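Local coordinates for protein putative acyl-CoA dehydrogenase (Burkholderia xenovorans, PDB 5JSC) that belongs, as a putative member, to the acyl-CoA dehydrogenase family of flavoproteins and binds flavin-adenine dinucleotide, its chains assembling in fours, at residues G68-G73 with F107-Q112; G117-G122 with T129-R134. One frame throughout, in Å; residues are numbered along the deposited sequence.

Contact 1: residues G68-G73 with F107-Q112; sequences GWLKYG and FALAMQ
L70 pushes its forked end between L109 and Q112, two residues on the same side of helix 103-122. The turn after helix 53-66, which opens on the Schellman motif at G68, packs here against that helix in the helical N-terminal domain of the acyl-CoA dehydrogenase family. The two leucines run past each other in opposite directions, which brings L70 CD2 4.0 Å from L109 CG. Against Q112 the approach is slanted: both methyls of L70 rest on the same side of Q112 CG, each 3.9 Å from it. L109 has CG anti to its own N, and this chi1 (-176°) swings the leucine toward segment 68-73, where CD1 lies 3.6 Å from W69 O and 4.1 Å from W69 CB. Only the base of the tryptophan is engaged; its ring meets W40 of helix 28-44 edge-to-face. The glutamine is bent at chi2 (-58°), and its amide is bonded on both sides, OE1 to A142 N and NE2 to A140 O and V135 O. No hydrogen bond joins the two segments. Apolar packing holds them, while a buried glutamine lends its methylenes to the leucine and spends its polar end on backbone around the end of helix 125-136.

Contact 2: residues G117-G122 with T129-R134; sequences GAISLG and TRYLPR
I119 leaves helix 103-122 pointing at helix 125-136 and divides its branches between two successive residues there, L132 and Y131. Its CB already lies 4.0 Å from L132 CD2. From this carbon CG2 stands anti to the backbone N and lies alongside the leucine fork, 3.9 Å from L132 CG, with the two side chains sliding past each other in opposite directions. The other branch turns beside the backbone N (chi1 -56°) and then extends fully. CG1 serves as the spacer of this arm, and the terminal CD1 ends 3.9 Å from Y131 CB and 4.1 Å from Y131 CG, at the root of the tyrosine. Isoleucine and tyrosine meet at about a right angle, the methyl coming obliquely to the ring.

L132 fills the adjoining place with its second methyl: CD1 sits 3.8 Å from S120 OG, a van der Waals touch; the hydroxyl's hydrogen bond is with G75 N. The tyrosine's far end is polar. R130 NE donates to Y131 OH over 3.0 Å in a nearly straight bond (163°), with the oxygen in the guanidinium plane, and R130 CG lies over one face of the ring, offset toward the rim. D208 takes a hydrogen bond with Y131 OH and a salt bridge with R130 NH2, and Q242 NE2 also bonds to the phenol oxygen.

The segments' axes come within 10.0 Å at an angle of 128°, as two consecutive helices folded back over a short turn. No hydrogen bond joins the two segments, which interlock mainly through aliphatic carbons; the polar groups are used to tie the same helices to the strands and loops beyond, and Y131 is apolar at its base and multiply bonded at its hydroxyl.

In the fold
Both contacts are buried, and both draw on helix 103-122: contact 1 uses its first half, against the loop that follows helix 53-66, and contact 2 its last turns, against the next helix in sequence. Their centres are about 13 Å apart and they do not touch each other. Contact 1 lies nearer the centre of the chain, about 10 Å from it compared with 17 Å, and joins elements distant in sequence, whereas contact 2 packs two consecutive helices joined by a short link. In each, the packing is mostly aliphatic while polar ends serve other partners: backbone groups for the amide of contact 1, side chains for the phenol of contact 2, close to strand 202-208.

Contact 1: residues G68-G73 with F107-Q112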
ATOM      1  N   GLY C  68      -8.382  -9.383  41.023  1.00 16.06           N
ATOM      2  CA  GLY C  68      -9.721  -9.418  40.479  1.00 15.53           C
ATOM      3  C   GLY C  68      -9.820  -9.298  38.973  1.00 14.99           C
ATOM      4  O   GLY C  68     -10.938  -9.317  38.439  1.00 16.01           O
ATOM      5  N   TRP C  69      -8.697  -9.203  38.262  1.00 14.08           N
ATOM      6  CA  TRP C  69      -8.783  -8.902  36.837  1.00 13.61           C
ATOM      7  C   TRP C  69      -9.130 -10.114  35.981  1.00 13.23           C
ATOM      8  O   TRP C  69      -9.564  -9.931  34.839  1.00 15.53           O
ATOM      9  CB  TRP C  69      -7.474  -8.270  36.355  1.00 13.27           C
ATOM     10  CG  TRP C  69      -7.215  -6.955  37.041  1.00 14.29           C
ATOM     11  CD1 TRP C  69      -6.134  -6.626  37.807  1.00 17.15           C
ATOM     12  CD2 TRP C  69      -8.075  -5.802  37.047  1.00 15.22           C
ATOM     13  NE1 TRP C  69      -6.265  -5.342  38.283  1.00 18.83           N
ATOM     14  CE2 TRP C  69      -7.446  -4.816  37.835  1.00 16.97           C
ATOM     15  CE3 TRP C  69      -9.316  -5.511  36.465  1.00 16.01           C
ATOM     16  CZ2 TRP C  69      -8.011  -3.556  38.053  1.00 16.31           C
ATOM     17  CZ3 TRP C  69      -9.876  -4.257  36.680  1.00 17.73           C
ATOM     18  CH2 TRP C  69      -9.224  -3.299  37.474  1.00 18.04           C
ATOM     19  N   LEU C  70      -8.970 -11.334  36.498  1.00 12.24           N
ATOM     20  CA  LEU C  70      -9.315 -12.522  35.723  1.00 12.13           C
ATOM     21  C   LEU C  70     -10.801 -12.857  35.773  1.00 11.79           C
ATOM     22  O   LEU C  70     -11.250 -13.736  35.029  1.00 13.80           O
ATOM     23  CB  LEU C  70      -8.497 -13.722  36.212  1.00 13.21           C
ATOM     24  CG  LEU C  70      -6.975 -13.521  36.179  1.00 11.89           C
ATOM     25  CD1 LEU C  70      -6.267 -14.786  36.655  1.00 13.64           C
ATOM     26  CD2 LEU C  70      -6.471 -13.116  34.782  1.00 13.19           C
ATOM     27  N   LYS C  71     -11.576 -12.171  36.610  1.00 12.17           N
ATOM     28  CA  LYS C  71     -13.006 -12.438  36.682  1.00 12.67           C
ATOM     29  C   LYS C  71     -13.734 -12.027  35.410  1.00 10.93           C
ATOM     30  O   LYS C  71     -14.810 -12.563  35.126  1.00 11.70           O
ATOM     31  CB  LYS C  71     -13.615 -11.704  37.877  1.00 14.53           C
ATOM     32  CG  LYS C  71     -12.995 -12.097  39.221  1.00 19.08           C
ATOM     33  CD  LYS C  71     -13.638 -11.357  40.400  1.00 22.35           C
ATOM     34  CE  LYS C  71     -15.143 -11.569  40.482  1.00 26.98           C
ATOM     35  NZ  LYS C  71     -15.728 -10.893  41.680  1.00 32.18           N
ATOM     36  N   TYR C  72     -13.181 -11.087  34.642  1.00 12.74           N
ATOM     37  CA  TYR C  72     -13.900 -10.567  33.481  1.00 12.43           C
ATOM     38  C   TYR C  72     -13.926 -11.547  32.318  1.00 11.14           C
ATOM     39  O   TYR C  72     -14.815 -11.449  31.469  1.00 12.95           O
ATOM     40  CB  TYR C  72     -13.290  -9.231  33.042  1.00 13.54           C
ATOM     41  CG  TYR C  72     -13.572  -8.162  34.061  1.00 13.85           C
ATOM     42  CD1 TYR C  72     -14.777  -7.465  34.033  1.00 14.49           C
ATOM     43  CD2 TYR C  72     -12.666  -7.880  35.081  1.00 13.01           C
ATOM     44  CE1 TYR C  72     -15.064  -6.497  34.973  1.00 16.33           C
ATOM     45  CE2 TYR C  72     -12.956  -6.917  36.041  1.00 15.05           C
ATOM     46  CZ  TYR C  72     -14.154  -6.231  35.972  1.00 17.32           C
ATOM     47  OH  TYR C  72     -14.449  -5.273  36.910  1.00 19.85           O
ATOM     48  N   GLY C  73     -12.990 -12.494  32.267  1.00 13.45           N
ATOM     49  CA  GLY C  73     -12.945 -13.451  31.184  1.00 12.35           C
ATOM     50  C   GLY C  73     -13.715 -14.723  31.428  1.00 12.11           C
ATOM     51  O   GLY C  73     -13.703 -15.608  30.568  1.00 13.85           O
ATOM     52  N   PHE C 107      -0.568 -11.698  27.704  1.00 11.13           N
ATOM     53  CA  PHE C 107      -0.662 -13.127  27.414  1.00 11.40           C
ATOM     54  C   PHE C 107      -1.280 -13.888  28.581  1.00 11.63           C
ATOM     55  O   PHE C 107      -2.153 -14.745  28.389  1.00 12.42           O
ATOM     56  CB  PHE C 107       0.745 -13.652  27.100  1.00 13.10           C
ATOM     57  CG  PHE C 107       0.802 -15.095  26.696  1.00 17.64           C
ATOM     58  CD1 PHE C 107       0.982 -16.086  27.647  1.00 20.95           C
ATOM     59  CD2 PHE C 107       0.737 -15.455  25.357  1.00 21.13           C
ATOM     60  CE1 PHE C 107       1.057 -17.416  27.276  1.00 23.66           C
ATOM     61  CE2 PHE C 107       0.820 -16.792  24.977  1.00 23.00           C
ATOM     62  CZ  PHE C 107       0.982 -17.765  25.946  1.00 23.39           C
ATOM     63  N   ALA C 108      -0.846 -13.578  29.803  1.00 11.48           N
ATOM     64  CA  ALA C 108      -1.347 -14.282  30.976  1.00 11.02           C
ATOM     65  C   ALA C 108      -2.848 -14.081  31.136  1.00 10.07           C
ATOM     66  O   ALA C 108      -3.594 -15.041  31.360  1.00 12.03           O
ATOM     67  CB  ALA C 108      -0.600 -13.805  32.218  1.00 12.13           C
ATOM     68  N   LEU C 109      -3.316 -12.835  31.034  1.00 10.97           N
ATOM     69  CA  LEU C 109      -4.751 -12.607  31.180  1.00 11.70           C
ATOM     70  C   LEU C 109      -5.520 -13.227  30.022  1.00 10.93           C
ATOM     71  O   LEU C 109      -6.565 -13.861  30.225  1.00 11.36           O
ATOM     72  CB  LEU C 109      -5.047 -11.115  31.286  1.00 12.02           C
ATOM     73  CG  LEU C 109      -6.532 -10.805  31.551  1.00 11.32           C
ATOM     74  CD1 LEU C 109      -6.733  -9.744  32.649  1.00 13.17           C
ATOM     75  CD2 LEU C 109      -7.227 -10.356  30.278  1.00 12.79           C
ATOM     76  N   ALA C 110      -5.008 -13.062  28.803  1.00 11.06           N
ATOM     77  CA  ALA C 110      -5.688 -13.573  27.617  1.00 10.89           C
ATOM     78  C   ALA C 110      -5.965 -15.063  27.734  1.00 10.11           C
ATOM     79  O   ALA C 110      -7.063 -15.531  27.401  1.00 11.44           O
ATOM     80  CB  ALA C 110      -4.840 -13.292  26.377  1.00 12.75           C
ATOM     81  N   MET C 111      -4.971 -15.833  28.178  1.00 10.85           N
ATOM     82  CA  MET C 111      -5.139 -17.280  28.183  1.00 11.77           C
ATOM     83  C   MET C 111      -6.070 -17.761  29.283  1.00 11.20           C
ATOM     84  O   MET C 111      -6.669 -18.829  29.137  1.00 11.72           O
ATOM     85  CB  MET C 111      -3.787 -17.978  28.305  1.00 13.00           C
ATOM     86  CG  MET C 111      -2.941 -17.840  27.049  1.00 13.74           C
ATOM     87  SD  MET C 111      -3.831 -18.257  25.533  1.00 15.28           S
ATOM     88  CE  MET C 111      -4.492 -19.883  25.942  1.00 17.26           C
ATOM     89  N   GLN C 112      -6.221 -17.000  30.368  1.00 10.93           N
ATOM     90  CA  GLN C 112      -7.248 -17.349  31.338  1.00 11.22           C
ATOM     91  C   GLN C 112      -8.639 -17.206  30.738  1.00 12.20           C
ATOM     92  O   GLN C 112      -9.558 -17.920  31.143  1.00 15.60           O
ATOM     93  CB  GLN C 112      -7.111 -16.482  32.587  1.00 11.12           C
ATOM     94  CG  GLN C 112      -5.813 -16.711  33.351  1.00 11.29           C
ATOM     95  CD  GLN C 112      -5.651 -18.152  33.787  1.00 11.89           C
ATOM     96  OE1 GLN C 112      -4.928 -18.922  33.154  1.00 12.10           O
ATOM     97  NE2 GLN C 112      -6.328 -18.531  34.879  1.00 12.73           N
TER

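Contact 2: residues G117-G122 with T129-R134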
ATOM      1  N   GLY C 117     -12.832 -20.320  28.046  1.00 11.97           N
ATOM      2  CA  GLY C 117     -14.058 -19.863  27.413  1.00 12.53           C
ATOM      3  C   GLY C 117     -14.984 -20.993  27.000  1.00 11.89           C
ATOM      4  O   GLY C 117     -16.208 -20.865  27.082  1.00 12.40           O
ATOM      5  N   ALA C 118     -14.416 -22.111  26.531  1.00 11.81           N
ATOM      6  CA  ALA C 118     -15.270 -23.222  26.130  1.00 12.47           C
ATOM      7  C   ALA C 118     -16.013 -23.804  27.327  1.00 11.73           C
ATOM      8  O   ALA C 118     -17.102 -24.366  27.161  1.00 14.39           O
ATOM      9  CB  ALA C 118     -14.445 -24.298  25.417  1.00 13.04           C
ATOM     10  N   ILE C 119     -15.454 -23.657  28.532  1.00 12.88           N
ATOM     11  CA  ILE C 119     -16.135 -24.120  29.740  1.00 12.39           C
ATOM     12  C   ILE C 119     -17.237 -23.144  30.131  1.00 12.86           C
ATOM     13  O   ILE C 119     -18.345 -23.551  30.499  1.00 14.30           O
ATOM     14  CB  ILE C 119     -15.121 -24.332  30.884  1.00 12.76           C
ATOM     15  CG1 ILE C 119     -14.014 -25.305  30.455  1.00 13.33           C
ATOM     16  CG2 ILE C 119     -15.810 -24.840  32.156  1.00 13.84           C
ATOM     17  CD1 ILE C 119     -12.897 -25.464  31.480  1.00 14.87           C
ATOM     18  N   SER C 120     -16.962 -21.835  30.059  1.00 13.13           N
ATOM     19  CA  SER C 120     -18.023 -20.852  30.273  1.00 13.03           C
ATOM     20  C   SER C 120     -19.185 -21.083  29.316  1.00 12.39           C
ATOM     21  O   SER C 120     -20.354 -20.980  29.708  1.00 14.73           O
ATOM     22  CB  SER C 120     -17.485 -19.428  30.098  1.00 13.05           C
ATOM     23  OG  SER C 120     -16.649 -19.042  31.174  1.00 14.46           O
ATOM     24  N   LEU C 121     -18.880 -21.403  28.055  1.00 13.70           N
ATOM     25  CA  LEU C 121     -19.915 -21.550  27.042  1.00 16.13           C
ATOM     26  C   LEU C 121     -20.627 -22.891  27.136  1.00 17.53           C
ATOM     27  O   LEU C 121     -21.850 -22.949  26.971  1.00 20.96           O
ATOM     28  CB  LEU C 121     -19.311 -21.391  25.646  1.00 17.23           C
ATOM     29  CG  LEU C 121     -18.908 -19.983  25.213  1.00 19.61           C
ATOM     30  CD1 LEU C 121     -18.217 -20.031  23.848  1.00 20.60           C
ATOM     31  CD2 LEU C 121     -20.117 -19.068  25.181  1.00 22.79           C
ATOM     32  N   GLY C 122     -19.891 -23.972  27.395  1.00 16.29           N
ATOM     33  CA  GLY C 122     -20.469 -25.297  27.231  1.00 18.48           C
ATOM     34  C   GLY C 122     -20.361 -26.252  28.404  1.00 18.52           C
ATOM     35  O   GLY C 122     -20.772 -27.410  28.286  1.00 21.22           O
ATOM     36  N   THR C 129     -18.206 -25.603  38.056  1.00 16.99           N
ATOM     37  CA  THR C 129     -17.808 -25.503  39.459  1.00 18.30           C
ATOM     38  C   THR C 129     -16.350 -25.900  39.657  1.00 18.24           C
ATOM     39  O   THR C 129     -15.632 -25.293  40.462  1.00 18.56           O
ATOM     40  CB  THR C 129     -18.719 -26.385  40.316  1.00 20.54           C
ATOM     41  OG1 THR C 129     -20.066 -25.927  40.184  1.00 21.58           O
ATOM     42  CG2 THR C 129     -18.313 -26.344  41.785  1.00 21.60           C
ATOM     43  N   ARG C 130     -15.895 -26.931  38.945  1.00 17.44           N
ATOM     44  CA  ARG C 130     -14.556 -27.448  39.195  1.00 19.11           C
ATOM     45  C   ARG C 130     -13.483 -26.522  38.641  1.00 18.04           C
ATOM     46  O   ARG C 130     -12.429 -26.357  39.260  1.00 21.39           O
ATOM     47  CB  ARG C 130     -14.414 -28.853  38.610  1.00 22.62           C
ATOM     48  CG  ARG C 130     -12.988 -29.409  38.655  1.00 26.21           C
ATOM     49  CD  ARG C 130     -12.944 -30.872  38.225  1.00 30.82           C
ATOM     50  NE  ARG C 130     -11.581 -31.354  38.005  1.00 36.16           N
ATOM     51  CZ  ARG C 130     -10.752 -31.752  38.968  1.00 39.42           C
ATOM     52  NH1 ARG C 130     -11.139 -31.723  40.238  1.00 41.86           N
ATOM     53  NH2 ARG C 130      -9.534 -32.175  38.662  1.00 39.85           N
ATOM     54  N   TYR C 131     -13.724 -25.901  37.487  1.00 15.64           N
ATOM     55  CA  TYR C 131     -12.649 -25.190  36.796  1.00 13.75           C
ATOM     56  C   TYR C 131     -12.756 -23.678  36.857  1.00 13.93           C
ATOM     57  O   TYR C 131     -11.734 -23.011  37.026  1.00 14.76           O
ATOM     58  CB  TYR C 131     -12.576 -25.636  35.322  1.00 14.68           C
ATOM     59  CG  TYR C 131     -12.164 -27.083  35.226  1.00 15.31           C
ATOM     60  CD1 TYR C 131     -10.832 -27.453  35.365  1.00 17.25           C
ATOM     61  CD2 TYR C 131     -13.108 -28.087  35.048  1.00 17.08           C
ATOM     62  CE1 TYR C 131     -10.450 -28.782  35.313  1.00 16.95           C
ATOM     63  CE2 TYR C 131     -12.737 -29.418  34.991  1.00 18.69           C
ATOM     64  CZ  TYR C 131     -11.405 -29.759  35.127  1.00 16.73           C
ATOM     65  OH  TYR C 131     -11.026 -31.077  35.067  1.00 18.21           O
ATOM     66  N   LEU C 132     -13.955 -23.107  36.732  1.00 13.37           N
ATOM     67  CA  LEU C 132     -14.014 -21.664  36.522  1.00 12.92           C
ATOM     68  C   LEU C 132     -13.624 -20.834  37.743  1.00 13.76           C
ATOM     69  O   LEU C 132     -12.970 -19.797  37.569  1.00 14.51           O
ATOM     70  CB  LEU C 132     -15.401 -21.254  36.029  1.00 13.18           C
ATOM     71  CG  LEU C 132     -15.714 -21.789  34.630  1.00 12.94           C
ATOM     72  CD1 LEU C 132     -17.080 -21.275  34.175  1.00 15.73           C
ATOM     73  CD2 LEU C 132     -14.627 -21.415  33.585  1.00 13.85           C
ATOM     74  N   PRO C 133     -13.981 -21.214  38.979  1.00 13.70           N
ATOM     75  CA  PRO C 133     -13.550 -20.377  40.110  1.00 13.07           C
ATOM     76  C   PRO C 133     -12.042 -20.276  40.234  1.00 13.39           C
ATOM     77  O   PRO C 133     -11.529 -19.209  40.595  1.00 14.36           O
ATOM     78  CB  PRO C 133     -14.181 -21.078  41.322  1.00 14.50           C
ATOM     79  CG  PRO C 133     -15.377 -21.736  40.763  1.00 15.01           C
ATOM     80  CD  PRO C 133     -14.932 -22.249  39.427  1.00 14.84           C
ATOM     81  N   ARG C 134     -11.319 -21.363  39.943  1.00 15.02           N
ATOM     82  CA  ARG C 134      -9.863 -21.338  40.029  1.00 15.09           C
ATOM     83  C   ARG C 134      -9.246 -20.569  38.867  1.00 14.35           C
ATOM     84  O   ARG C 134      -8.206 -19.923  39.037  1.00 14.18           O
ATOM     85  CB  ARG C 134      -9.310 -22.763  40.067  1.00 18.11           C
TER